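Side-chain contacts in cocosin 1 acidic chain (Cocos nucifera, PDB 5WPW), which serves as a hexameric 11S seed storage globulin of coconut, a nutrient reservoir built from two cupin domains, and is a potential food allergen: residues A[33-38]-A[149-154]; A[250-255]-A[271-276]; A[259-264]-A[275-280]; A[372-375]-A[380-383]; A[385-390]-A[395-400]. The protein carries 2 engineered substitutions. All coordinates share one frame; numbering follows the deposited sequence.

Interaction 1. Residues A[33-38]-A[149-154]; sequences QFRCAG and LDRSHR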
# COMPACT_ATOMS: atom_id res chain seq x y z
N GLN A 33 5.14 34.01 -8.60
CA GLN A 33 5.46 32.74 -9.23
C GLN A 33 5.89 31.69 -8.21
O GLN A 33 5.52 30.51 -8.33
CB GLN A 33 6.53 32.97 -10.30
CG GLN A 33 6.18 34.19 -11.12
CD GLN A 33 7.19 34.49 -12.19
OE1 GLN A 33 7.19 33.87 -13.25
NE2 GLN A 33 8.05 35.47 -11.92
N PHE A 34 6.67 32.10 -7.21
CA PHE A 34 7.00 31.23 -6.09
C PHE A 34 5.77 30.91 -5.26
O PHE A 34 5.58 29.78 -4.80
CB PHE A 34 8.07 31.88 -5.22
CG PHE A 34 9.45 31.60 -5.66
CD1 PHE A 34 9.97 30.33 -5.54
CD2 PHE A 34 10.23 32.59 -6.21
CE1 PHE A 34 11.25 30.05 -5.96
CE2 PHE A 34 11.50 32.32 -6.63
CZ PHE A 34 12.01 31.05 -6.50
N ARG A 35 4.92 31.91 -5.04
CA ARG A 35 3.68 31.66 -4.33
C ARG A 35 2.75 30.76 -5.14
O ARG A 35 2.03 29.94 -4.56
CB ARG A 35 3.00 32.99 -3.97
CG ARG A 35 3.50 33.59 -2.64
CD ARG A 35 2.64 34.75 -2.17
NE ARG A 35 2.75 35.91 -3.06
CZ ARG A 35 2.57 37.17 -2.68
NH1 ARG A 35 2.28 37.46 -1.41
NH2 ARG A 35 2.70 38.15 -3.57
N CYS A 36 2.75 30.86 -6.47
CA CYS A 36 1.93 29.94 -7.23
C CYS A 36 2.50 28.53 -7.15
O CYS A 36 1.74 27.57 -7.01
CB CYS A 36 1.82 30.38 -8.69
SG CYS A 36 1.11 29.11 -9.83
N ALA A 37 3.82 28.39 -7.22
CA ALA A 37 4.43 27.07 -7.18
C ALA A 37 4.45 26.49 -5.77
O ALA A 37 4.58 25.27 -5.63
CB ALA A 37 5.87 27.13 -7.72
N GLY A 38 4.34 27.32 -4.74
CA GLY A 38 4.41 26.86 -3.36
C GLY A 38 5.78 26.40 -2.91
O GLY A 38 5.88 25.43 -2.13
N LEU A 149 3.40 24.11 9.51
CA LEU A 149 3.46 25.53 9.86
C LEU A 149 2.92 26.39 8.73
O LEU A 149 2.08 25.93 7.95
CB LEU A 149 4.89 25.93 10.21
CG LEU A 149 5.56 25.14 11.33
CD1 LEU A 149 7.01 25.55 11.50
CD2 LEU A 149 4.79 25.30 12.65
N ASP A 150 3.38 27.63 8.62
CA ASP A 150 2.94 28.50 7.54
C ASP A 150 3.66 28.14 6.24
O ASP A 150 4.67 27.43 6.23
CB ASP A 150 3.18 29.97 7.90
CG ASP A 150 4.53 30.19 8.56
OD1 ASP A 150 4.81 29.55 9.59
OD2 ASP A 150 5.32 31.01 8.05
N ARG A 151 3.14 28.66 5.13
CA ARG A 151 3.70 28.44 3.79
C ARG A 151 4.90 29.37 3.55
O ARG A 151 4.91 30.20 2.64
CB ARG A 151 2.64 28.65 2.72
CG ARG A 151 1.78 27.44 2.38
CD ARG A 151 1.37 27.46 0.87
NE ARG A 151 1.16 28.82 0.36
CZ ARG A 151 1.30 29.20 -0.91
NH1 ARG A 151 1.64 28.32 -1.85
NH2 ARG A 151 1.10 30.47 -1.25
N SER A 152 5.90 29.24 4.40
CA SER A 152 7.16 29.95 4.20
C SER A 152 8.26 29.07 4.75
O SER A 152 8.00 28.14 5.51
CB SER A 152 7.16 31.32 4.89
OG SER A 152 7.50 31.22 6.27
N HIS A 153 9.50 29.35 4.33
CA HIS A 153 10.66 28.60 4.79
C HIS A 153 11.05 29.02 6.20
O HIS A 153 11.57 30.12 6.40
CB HIS A 153 11.85 28.80 3.86
CG HIS A 153 13.07 28.05 4.30
ND1 HIS A 153 14.35 28.48 4.05
CD2 HIS A 153 13.18 26.90 5.00
CE1 HIS A 153 15.21 27.61 4.55
NE2 HIS A 153 14.53 26.65 5.14
N ARG A 154 10.83 28.15 7.18
CA ARG A 154 11.29 28.36 8.55
C ARG A 154 12.51 27.46 8.76
O ARG A 154 12.39 26.23 8.75
CB ARG A 154 10.20 28.05 9.58
CG ARG A 154 8.75 28.41 9.19
CD ARG A 154 8.25 29.73 9.78
NE ARG A 154 8.48 29.85 11.23
CZ ARG A 154 7.54 29.92 12.17
NH1 ARG A 154 6.25 29.88 11.85
NH2 ARG A 154 7.89 30.04 13.44
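Arg151 reaches across to the last turn of helix 32-37 and spends the end of its guanidinium group on one backbone carbonyl, Arg35 O. The firm bond runs from Arg151 NH1 to Arg35 O at 3.2 Å, with an N-H...O angle of 160°; the oxygen lies in the guanidinium plane and is met on a lone pair. A second, weak bond from Arg151 NH2, 3.5 Å from Arg35 O, lets that oxygen accept unequally from both. The tight part of the contact lies beside NH1, where the CA of buried Gly38 comes within 3.5 Å of Arg151 NH1. Gly38 leaves the helix with positive phi (70°), and its lack of a side chain lets the guanidinium lie close to the helix end. Carbonyls at the C-terminal end of a helix sit at the negative end of its dipole, which would probably favour a cationic partner here, and Ser143 OG gives Arg151 NH1 another partner. Helix 32-37 belongs to the N-terminal cupin domain, and Cys36, facing away from the loop, ties it to Cys3 by a disulfide. The looser side is formed by the two arginine chains, which cross at about a right angle: Arg35 CB is 4.2 Å from Arg151 NH2. Their guanidinium planes are nearly parallel, 8° apart, yet the groups do not stack; the end of Arg35 leads away, NE salt-bridged to Glu2. Arg151 itself is solvent-exposed, at the centre of an inverse gamma turn. Behind it, Asp150 OD1 receives Arg154 NH1 at 2.7 Å, while Asp150 OD2 pairs with Arg4 of a neighbouring subunit.

Interaction 2. Residues A[250-255]-A[271-276]; sequences IKQNIG and TTLNSE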
# COMPACT_ATOMS: atom_id res chain seq x y z
N ILE A 250 19.95 8.93 0.33
CA ILE A 250 19.47 10.30 0.28
C ILE A 250 20.05 11.08 -0.88
O ILE A 250 19.76 12.28 -1.02
CB ILE A 250 19.75 11.06 1.59
CG1 ILE A 250 21.24 11.05 1.91
CG2 ILE A 250 18.93 10.49 2.74
CD1 ILE A 250 21.78 12.42 2.28
N LYS A 251 20.91 10.46 -1.68
CA LYS A 251 21.68 11.18 -2.68
C LYS A 251 21.66 10.35 -3.96
O LYS A 251 21.74 9.12 -3.91
CB LYS A 251 23.12 11.40 -2.20
CG LYS A 251 24.10 11.86 -3.27
CD LYS A 251 25.49 12.05 -2.65
CE LYS A 251 26.53 11.15 -3.32
NZ LYS A 251 26.57 9.75 -2.81
N GLN A 252 21.55 11.04 -5.09
CA GLN A 252 21.64 10.37 -6.39
C GLN A 252 22.20 11.34 -7.41
O GLN A 252 21.77 12.50 -7.47
CB GLN A 252 20.27 9.86 -6.85
CG GLN A 252 20.26 9.45 -8.30
CD GLN A 252 20.20 7.96 -8.48
OE1 GLN A 252 20.39 7.19 -7.54
NE2 GLN A 252 19.90 7.52 -9.71
N ASN A 253 23.15 10.88 -8.20
CA ASN A 253 23.76 11.72 -9.21
C ASN A 253 22.92 11.69 -10.49
O ASN A 253 22.55 10.62 -10.97
CB ASN A 253 25.19 11.26 -9.48
CG ASN A 253 25.86 12.07 -10.55
OD1 ASN A 253 25.76 11.75 -11.72
ND2 ASN A 253 26.52 13.15 -10.15
N ILE A 254 22.58 12.87 -11.01
CA ILE A 254 21.87 12.97 -12.28
C ILE A 254 22.67 13.72 -13.33
O ILE A 254 22.15 13.94 -14.44
CB ILE A 254 20.48 13.61 -12.12
CG1 ILE A 254 20.62 15.04 -11.58
CG2 ILE A 254 19.61 12.72 -11.23
CD1 ILE A 254 19.37 15.87 -11.78
N GLY A 255 23.90 14.12 -13.04
CA GLY A 255 24.65 14.94 -13.98
C GLY A 255 25.47 14.11 -14.94
O GLY A 255 25.81 14.56 -16.04
N THR A 271 17.74 13.21 -18.06
CA THR A 271 17.89 12.24 -16.98
C THR A 271 16.86 12.62 -15.94
O THR A 271 16.79 13.78 -15.52
CB THR A 271 19.32 12.27 -16.41
OG1 THR A 271 20.24 12.03 -17.48
CG2 THR A 271 19.50 11.20 -15.37
N THR A 272 16.01 11.67 -15.59
CA THR A 272 14.91 11.89 -14.67
C THR A 272 15.26 11.34 -13.30
O THR A 272 15.92 10.31 -13.18
CB THR A 272 13.66 11.19 -15.20
OG1 THR A 272 13.36 11.70 -16.51
CG2 THR A 272 12.45 11.37 -14.24
N LEU A 273 14.76 11.98 -12.26
CA LEU A 273 14.96 11.49 -10.90
C LEU A 273 13.62 11.49 -10.20
O LEU A 273 13.01 12.55 -10.04
CB LEU A 273 15.97 12.35 -10.14
CG LEU A 273 16.32 11.91 -8.72
CD1 LEU A 273 16.73 10.47 -8.70
CD2 LEU A 273 17.46 12.76 -8.22
N ASN A 274 13.13 10.31 -9.84
CA ASN A 274 11.90 10.19 -9.05
C ASN A 274 12.01 8.93 -8.20
O ASN A 274 13.08 8.30 -8.15
CB ASN A 274 10.67 10.18 -9.98
CG ASN A 274 10.72 9.06 -10.97
OD1 ASN A 274 11.10 7.93 -10.64
ND2 ASN A 274 10.36 9.35 -12.22
N SER A 275 10.90 8.54 -7.56
CA SER A 275 10.95 7.44 -6.60
C SER A 275 11.26 6.10 -7.23
O SER A 275 11.49 5.14 -6.49
CB SER A 275 9.64 7.33 -5.78
OG SER A 275 8.45 7.19 -6.57
N GLU A 276 11.21 5.98 -8.57
CA GLU A 276 11.63 4.75 -9.24
C GLU A 276 13.14 4.63 -9.32
O GLU A 276 13.64 3.55 -9.67
CB GLU A 276 11.04 4.65 -10.65
CG GLU A 276 9.62 5.08 -10.77
CD GLU A 276 8.66 3.91 -10.70
OE1 GLU A 276 9.12 2.80 -10.36
OE2 GLU A 276 7.45 4.11 -10.98
O HOH W 1 22.64 12.87 -16.56
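Strand 251-253 and the end of strand 268-273 face each other without pairing: Ile254 and Thr271 come nearest, their CA atoms 6.2 Å apart, and each strand takes its backbone bonds from other partners, Gln252 from Val115 and Leu273 from Ala288. The gap is filled by side chains. Leu273, with CG anti to its N (chi1 -178°), spreads its two methyls over two neighbours. CD2 packs on Ile254 CG2 at 3.7 Å, the two side chains crossing at about a right angle, and CD1 rests on the aliphatic part of Gln252, 3.7 Å from its CG. The amide end of Gln252 is engaged by Lys249. Two residues earlier, Thr271 CG2 lies 4.2 Å from Ile254 CB, and a doubtful water bridge, with one very short link, runs between Thr271 OG1 and Ile254 O. Val115 touches both Ile254 and Leu273 and closes this buried apolar cluster. Strand 251-253 is the edge of the sheet of the N-terminal cupin, whereas 268-273 belongs to that of the C-terminal one, so the packing joins the two beta-barrel domains of the bicupin fold.

Interaction 3. Residues A[259-264]-A[275-280]; sequences RADVFN and SEKLPI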
# COMPACT_ATOMS: atom_id res chain seq x y z
N ARG A 259 24.16 8.31 -17.38
CA ARG A 259 22.91 7.99 -16.70
C ARG A 259 21.67 8.42 -17.47
O ARG A 259 20.56 8.24 -16.96
CB ARG A 259 22.91 8.65 -15.32
CG ARG A 259 24.13 8.29 -14.49
CD ARG A 259 24.00 8.85 -13.07
NE ARG A 259 25.15 8.53 -12.23
CZ ARG A 259 25.19 7.53 -11.36
NH1 ARG A 259 24.13 6.75 -11.19
NH2 ARG A 259 26.28 7.31 -10.64
N ALA A 260 21.84 8.97 -18.67
CA ALA A 260 20.73 9.50 -19.45
C ALA A 260 19.61 8.48 -19.58
O ALA A 260 19.85 7.27 -19.69
CB ALA A 260 21.25 9.91 -20.85
N ASP A 261 18.36 8.98 -19.50
CA ASP A 261 17.17 8.22 -19.86
C ASP A 261 16.76 8.45 -21.31
O ASP A 261 16.12 7.57 -21.90
CB ASP A 261 16.00 8.62 -18.97
CG ASP A 261 16.23 8.25 -17.54
OD1 ASP A 261 16.37 7.05 -17.25
OD2 ASP A 261 16.30 9.17 -16.71
N VAL A 262 17.06 9.62 -21.86
CA VAL A 262 16.74 9.96 -23.25
C VAL A 262 18.01 10.53 -23.85
O VAL A 262 18.67 11.35 -23.21
CB VAL A 262 15.60 11.00 -23.33
CG1 VAL A 262 15.31 11.34 -24.76
CG2 VAL A 262 14.34 10.49 -22.59
N PHE A 263 18.37 10.09 -25.05
CA PHE A 263 19.63 10.55 -25.61
C PHE A 263 19.58 10.52 -27.12
O PHE A 263 19.18 9.51 -27.70
CB PHE A 263 20.80 9.69 -25.14
CG PHE A 263 22.08 9.94 -25.91
CD1 PHE A 263 22.69 11.17 -25.88
CD2 PHE A 263 22.64 8.93 -26.68
CE1 PHE A 263 23.86 11.40 -26.58
CE2 PHE A 263 23.80 9.15 -27.40
CZ PHE A 263 24.42 10.38 -27.34
N ASN A 264 19.99 11.63 -27.74
CA ASN A 264 20.22 11.71 -29.18
C ASN A 264 21.58 12.36 -29.38
O ASN A 264 21.79 13.51 -28.93
CB ASN A 264 19.09 12.52 -29.84
CG ASN A 264 19.27 12.68 -31.34
OD1 ASN A 264 20.38 12.91 -31.83
ND2 ASN A 264 18.18 12.59 -32.07
N SER A 275 10.90 8.54 -7.56
CA SER A 275 10.95 7.44 -6.60
C SER A 275 11.26 6.10 -7.23
O SER A 275 11.49 5.14 -6.49
CB SER A 275 9.64 7.33 -5.78
OG SER A 275 8.45 7.19 -6.57
N GLU A 276 11.21 5.98 -8.57
CA GLU A 276 11.63 4.75 -9.24
C GLU A 276 13.14 4.63 -9.32
O GLU A 276 13.64 3.55 -9.67
CB GLU A 276 11.04 4.65 -10.65
CG GLU A 276 9.62 5.08 -10.77
CD GLU A 276 8.66 3.91 -10.70
OE1 GLU A 276 9.12 2.80 -10.36
OE2 GLU A 276 7.45 4.11 -10.98
N LYS A 277 13.87 5.69 -8.98
CA LYS A 277 15.31 5.65 -8.81
C LYS A 277 15.75 5.85 -7.36
O LYS A 277 16.68 5.18 -6.92
CB LYS A 277 15.97 6.74 -9.67
CG LYS A 277 15.76 6.49 -11.15
CD LYS A 277 16.68 7.33 -12.00
CE LYS A 277 16.32 7.18 -13.47
NZ LYS A 277 17.21 8.02 -14.33
N LEU A 278 15.10 6.75 -6.63
CA LEU A 278 15.55 7.16 -5.30
C LEU A 278 14.35 7.05 -4.37
O LEU A 278 13.46 7.91 -4.40
CB LEU A 278 16.09 8.58 -5.32
CG LEU A 278 16.51 9.18 -3.97
CD1 LEU A 278 17.62 8.35 -3.40
CD2 LEU A 278 16.93 10.66 -4.13
N PRO A 279 14.28 6.01 -3.54
CA PRO A 279 13.02 5.71 -2.85
C PRO A 279 12.48 6.83 -2.00
O PRO A 279 11.27 7.03 -1.97
CB PRO A 279 13.38 4.48 -2.01
CG PRO A 279 14.49 3.85 -2.75
CD PRO A 279 15.28 4.95 -3.37
N ILE A 280 13.35 7.59 -1.32
CA ILE A 280 12.89 8.58 -0.35
C ILE A 280 12.01 9.64 -1.01
O ILE A 280 11.20 10.28 -0.34
CB ILE A 280 14.07 9.24 0.39
CG1 ILE A 280 13.56 10.01 1.61
CG2 ILE A 280 14.88 10.17 -0.55
CD1 ILE A 280 14.64 10.63 2.46
O HOH W 2 19.51 7.27 -14.42
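Lys277 alone in segment 275-280 touches segment 259-264, and it does so with the end of its side chain. Ser275 and Glu276 precede it and turn elsewhere, Ser275 OG to Asp367 and the backbone of Glu276 to a neighbouring subunit. The side chain of Lys277 starts toward segment 259-264, and every torsion beyond chi1 is near 180°; fully stretched, it bridges backbones whose nearest CA atoms, of Arg259 and Lys277, are 11.2 Å apart. The side chains of Lys277 and Asp261 approach from opposite directions. Lys277 NZ meets Asp261 OD2 at 2.8 Å on the syn lone pair, forming a salt bridge, and makes a weaker bond of 3.2 Å to Asp261 OD1. Thr272 O also takes a bond from NZ. After Lys277, Leu278 leads away to pack on Leu273, and Pro279 reaches Ser275 of the neighbouring subunit. Asp261 belongs to a classic beta bulge, sharing Ile270 with Val262. Its OD2 also accepts from Thr272 N, and its OD1 pairs with Lys106 of the neighbouring subunit. The carboxylate thus has lysines of two chains as partners, which would probably stabilise its negative charge and makes this buried ion pair part of the subunit interface.

Interaction 4. Residues A[372-375]-A[380-383]; sequences STIV and ALRG. Engineered in segment 372-375: Ile374 (natural residue Val).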
# COMPACT_ATOMS: atom_id res chain seq x y z
N SER A 372 3.58 15.62 -20.73
CA SER A 372 2.88 15.22 -21.95
C SER A 372 3.44 16.03 -23.12
O SER A 372 3.26 17.26 -23.15
CB SER A 372 1.39 15.48 -21.81
OG SER A 372 0.71 15.06 -22.96
N THR A 373 4.07 15.36 -24.08
CA THR A 373 4.50 16.08 -25.28
C THR A 373 3.31 16.34 -26.22
O THR A 373 2.28 15.65 -26.17
CB THR A 373 5.59 15.32 -26.03
OG1 THR A 373 5.14 14.00 -26.32
CG2 THR A 373 6.87 15.26 -25.22
N ILE A 374 3.45 17.36 -27.06
CA ILE A 374 2.43 17.70 -28.05
C ILE A 374 2.69 17.02 -29.38
O ILE A 374 1.76 16.49 -29.99
CB ILE A 374 2.36 19.24 -28.20
CG1 ILE A 374 2.00 19.87 -26.86
CG2 ILE A 374 1.30 19.64 -29.20
CD1 ILE A 374 1.85 21.38 -26.90
N VAL A 375 3.95 17.01 -29.82
CA VAL A 375 4.42 16.29 -31.00
C VAL A 375 5.52 15.33 -30.59
O VAL A 375 6.22 15.55 -29.60
CB VAL A 375 4.93 17.25 -32.10
CG1 VAL A 375 3.77 17.77 -32.91
CG2 VAL A 375 5.74 18.38 -31.48
N ALA A 380 0.54 13.76 -27.49
CA ALA A 380 -0.91 13.87 -27.54
C ALA A 380 -1.42 13.80 -28.98
O ALA A 380 -2.41 13.11 -29.27
CB ALA A 380 -1.33 15.18 -26.90
N LEU A 381 -0.77 14.52 -29.89
CA LEU A 381 -1.26 14.55 -31.26
C LEU A 381 -1.05 13.22 -31.94
O LEU A 381 -1.92 12.75 -32.69
CB LEU A 381 -0.60 15.69 -32.03
CG LEU A 381 -1.07 17.05 -31.50
CD1 LEU A 381 -0.68 18.19 -32.43
CD2 LEU A 381 -2.57 17.06 -31.25
N ARG A 382 0.08 12.56 -31.69
CA ARG A 382 0.27 11.28 -32.35
C ARG A 382 -0.77 10.25 -31.92
O ARG A 382 -0.99 9.27 -32.64
CB ARG A 382 1.66 10.72 -32.10
CG ARG A 382 2.05 9.74 -33.22
CD ARG A 382 3.52 9.55 -33.34
NE ARG A 382 4.02 8.55 -32.40
CZ ARG A 382 3.93 7.23 -32.57
NH1 ARG A 382 4.42 6.41 -31.65
NH2 ARG A 382 3.35 6.74 -33.66
N GLY A 383 -1.41 10.46 -30.77
CA GLY A 383 -2.38 9.50 -30.30
C GLY A 383 -3.77 9.71 -30.82
O GLY A 383 -4.65 8.88 -30.55
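Ala380 and Leu381 give their backbone N-H groups to two successive carbonyls at the end of strand 371-373. Ala380 N bonds to Thr373 O at 2.9 Å, nearly straight at 164°, and Leu381 N bonds to Ile374 O at 3.2 Å. Both donors come in tilted from the carbonyl planes. Residues 380-383 have helical backbone angles, and the N-H groups opening such a turn lack acceptors within it; here the strand supplies them. The next N-H, that of Arg382, is taken by Ser379 OG, which also makes a weak bond with Ile374 O, and Gly383 N returns to Ala380 O. On the strand's other edge, Ser372 and Ile374 keep their backbone bonds with Trp303 and Pro301 of strand 298-304, while Val375 O is bonded to Ser300 OG. Leu381 lies alongside the engineered Ile374, both pointing the same way, with Leu381 CD1 4.1 Å from Ile374 CG2. Leu381 CB lies 3.2 Å from Ile374 O, and chi1 of -68° brings CG to 3.3 Å from it. The same CD1 reaches Val375 CG1 more loosely. The contact closes the turn that leads from the C-terminal cupin barrel to its helices. A neighbouring subunit packs Leu158 on Ala380 and Phe192 on Val375, and two of its glutamates, Glu81 and Glu103, hold Arg382. With the N-H groups of 380-383 and the carbonyls of Thr373, Ile374 and Val375 satisfied, the reversal can be buried in a subunit interface apolar at Ala380 and Val375 but charged at Arg382.

Interaction 5. Residues A[385-390]-A[395-400]; sequences PVEVLM and LSRDEA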
# COMPACT_ATOMS: atom_id res chain seq x y z
N PRO A 385 -6.79 10.35 -33.74
CA PRO A 385 -7.10 9.97 -35.13
C PRO A 385 -6.87 11.13 -36.09
O PRO A 385 -7.19 12.28 -35.78
CB PRO A 385 -8.58 9.57 -35.07
CG PRO A 385 -8.82 9.20 -33.60
CD PRO A 385 -7.93 10.12 -32.83
N VAL A 386 -6.36 10.80 -37.28
CA VAL A 386 -6.13 11.85 -38.28
C VAL A 386 -7.38 12.72 -38.45
O VAL A 386 -7.28 13.95 -38.55
CB VAL A 386 -5.67 11.25 -39.62
CG1 VAL A 386 -4.38 10.49 -39.43
CG2 VAL A 386 -6.73 10.35 -40.21
N GLU A 387 -8.58 12.11 -38.44
CA GLU A 387 -9.77 12.89 -38.77
C GLU A 387 -10.17 13.81 -37.64
O GLU A 387 -10.74 14.88 -37.89
CB GLU A 387 -10.94 11.98 -39.17
CG GLU A 387 -10.64 11.14 -40.43
CD GLU A 387 -11.84 10.91 -41.35
OE1 GLU A 387 -11.61 10.50 -42.50
OE2 GLU A 387 -13.01 11.12 -40.94
N VAL A 388 -9.87 13.43 -36.39
CA VAL A 388 -10.02 14.37 -35.28
C VAL A 388 -9.13 15.59 -35.49
O VAL A 388 -9.55 16.73 -35.27
CB VAL A 388 -9.70 13.65 -33.95
CG1 VAL A 388 -9.56 14.67 -32.81
CG2 VAL A 388 -10.75 12.59 -33.65
N LEU A 389 -7.88 15.37 -35.92
CA LEU A 389 -7.00 16.50 -36.19
C LEU A 389 -7.47 17.30 -37.40
O LEU A 389 -7.40 18.54 -37.40
CB LEU A 389 -5.57 16.01 -36.43
CG LEU A 389 -4.83 15.26 -35.32
CD1 LEU A 389 -3.53 14.74 -35.83
CD2 LEU A 389 -4.61 16.14 -34.13
N MET A 390 -7.92 16.62 -38.45
CA MET A 390 -8.46 17.35 -39.60
C MET A 390 -9.54 18.31 -39.15
O MET A 390 -9.40 19.53 -39.28
CB MET A 390 -9.00 16.37 -40.64
CG MET A 390 -7.88 15.69 -41.42
SD MET A 390 -8.43 14.30 -42.42
CE MET A 390 -9.48 15.16 -43.62
N LEU A 395 -7.86 21.15 -41.35
CA LEU A 395 -6.71 20.74 -42.13
C LEU A 395 -7.09 19.63 -43.09
O LEU A 395 -8.04 18.87 -42.86
CB LEU A 395 -5.55 20.23 -41.25
CG LEU A 395 -4.88 21.13 -40.23
CD1 LEU A 395 -3.55 20.55 -39.74
CD2 LEU A 395 -4.69 22.51 -40.79
N SER A 396 -6.33 19.54 -44.18
CA SER A 396 -6.43 18.41 -45.08
C SER A 396 -5.87 17.17 -44.41
O SER A 396 -5.11 17.26 -43.44
CB SER A 396 -5.66 18.69 -46.37
OG SER A 396 -4.26 18.57 -46.13
N ARG A 397 -6.22 15.99 -44.95
CA ARG A 397 -5.59 14.76 -44.48
C ARG A 397 -4.07 14.82 -44.60
O ARG A 397 -3.35 14.38 -43.70
CB ARG A 397 -6.17 13.56 -45.24
CG ARG A 397 -5.64 12.21 -44.82
CD ARG A 397 -6.44 11.07 -45.42
NE ARG A 397 -7.69 10.82 -44.72
CZ ARG A 397 -8.86 11.36 -45.05
NH1 ARG A 397 -9.95 11.07 -44.35
NH2 ARG A 397 -8.93 12.18 -46.09
N ASP A 398 -3.55 15.37 -45.71
CA ASP A 398 -2.10 15.49 -45.87
C ASP A 398 -1.49 16.38 -44.78
O ASP A 398 -0.48 16.03 -44.17
CB ASP A 398 -1.75 16.05 -47.26
CG ASP A 398 -0.23 16.15 -47.49
OD1 ASP A 398 0.45 15.11 -47.50
OD2 ASP A 398 0.28 17.28 -47.68
N GLU A 399 -2.08 17.56 -44.56
CA GLU A 399 -1.60 18.46 -43.53
C GLU A 399 -1.67 17.79 -42.15
O GLU A 399 -0.71 17.83 -41.37
CB GLU A 399 -2.43 19.75 -43.54
CG GLU A 399 -2.32 20.62 -44.82
CD GLU A 399 -3.15 21.92 -44.75
OE1 GLU A 399 -4.39 21.84 -44.59
OE2 GLU A 399 -2.56 23.02 -44.85
N ALA A 400 -2.80 17.14 -41.85
CA ALA A 400 -2.94 16.36 -40.62
C ALA A 400 -1.81 15.35 -40.45
O ALA A 400 -1.17 15.28 -39.40
CB ALA A 400 -4.29 15.64 -40.60
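Met390 and Arg397 are brought together by their torsions. In Met390 the extended chi2 carries SD to the start of helix 397-405, and the bend at chi3 (66°) turns CE toward Arg397; in Arg397 the turn at chi3 (-79°) swings the guanidinium back over that sulfur. Met390 SD lies 4.0 Å above the guanidinium plane, over its centre, and 3.5 Å from Arg397 CA. Glu387 then takes the edge: its OE1 forms a salt bridge with Arg397 NH1, 2.6 Å away and in the guanidinium plane, although the carboxylate is turned 57° against it. The other oxygen, OE2, accepts from Gln220 N of a neighbouring subunit. Beneath these side chains Ala400 faces helix 386-393, where its CB touches Met390 CG at 3.7 Å and lies near Leu389 CB. At the link between the helices, Leu395 N bonds to Met390 O at 3.0 Å. Ser396, the N-cap, and Glu399 form a capping box, Ser396 OG accepting from Glu399 N and Glu399 OE1 from Ser396 N. Together the segments form a helical hairpin that follows strand 371-373 in the C-terminal cupin half. A thioether on one face and a carboxylate at the edge restrict the arginine's rotation, and the Glu387 carboxylate probably shares its charge between Arg397 and, through OE2, a backbone N-H of the neighbouring subunit.

How the interactions relate
From the N terminus, interaction 1 closes a long loop within the first cupin domain, joining helix 32-37 to the segment before strand 155-157. The chain then passes strand 251-253, still in the first cupin's sheet, before entering the second. The loops of interactions 2 and 3 overlap along the chain, ending on the same stretch and sharing Ser275 and Glu276. Their centres are about 6 Å apart, and Thr271 OG1 packs 3.2 Å from Ala260 CA. Interaction 2 joins sheets of the two cupins, and interactions 2 and 3 both touch one neighbouring subunit. Interactions 4 and 5 follow in series as short local closures, joined by Leu381 packing on Leu389, and both face a different subunit.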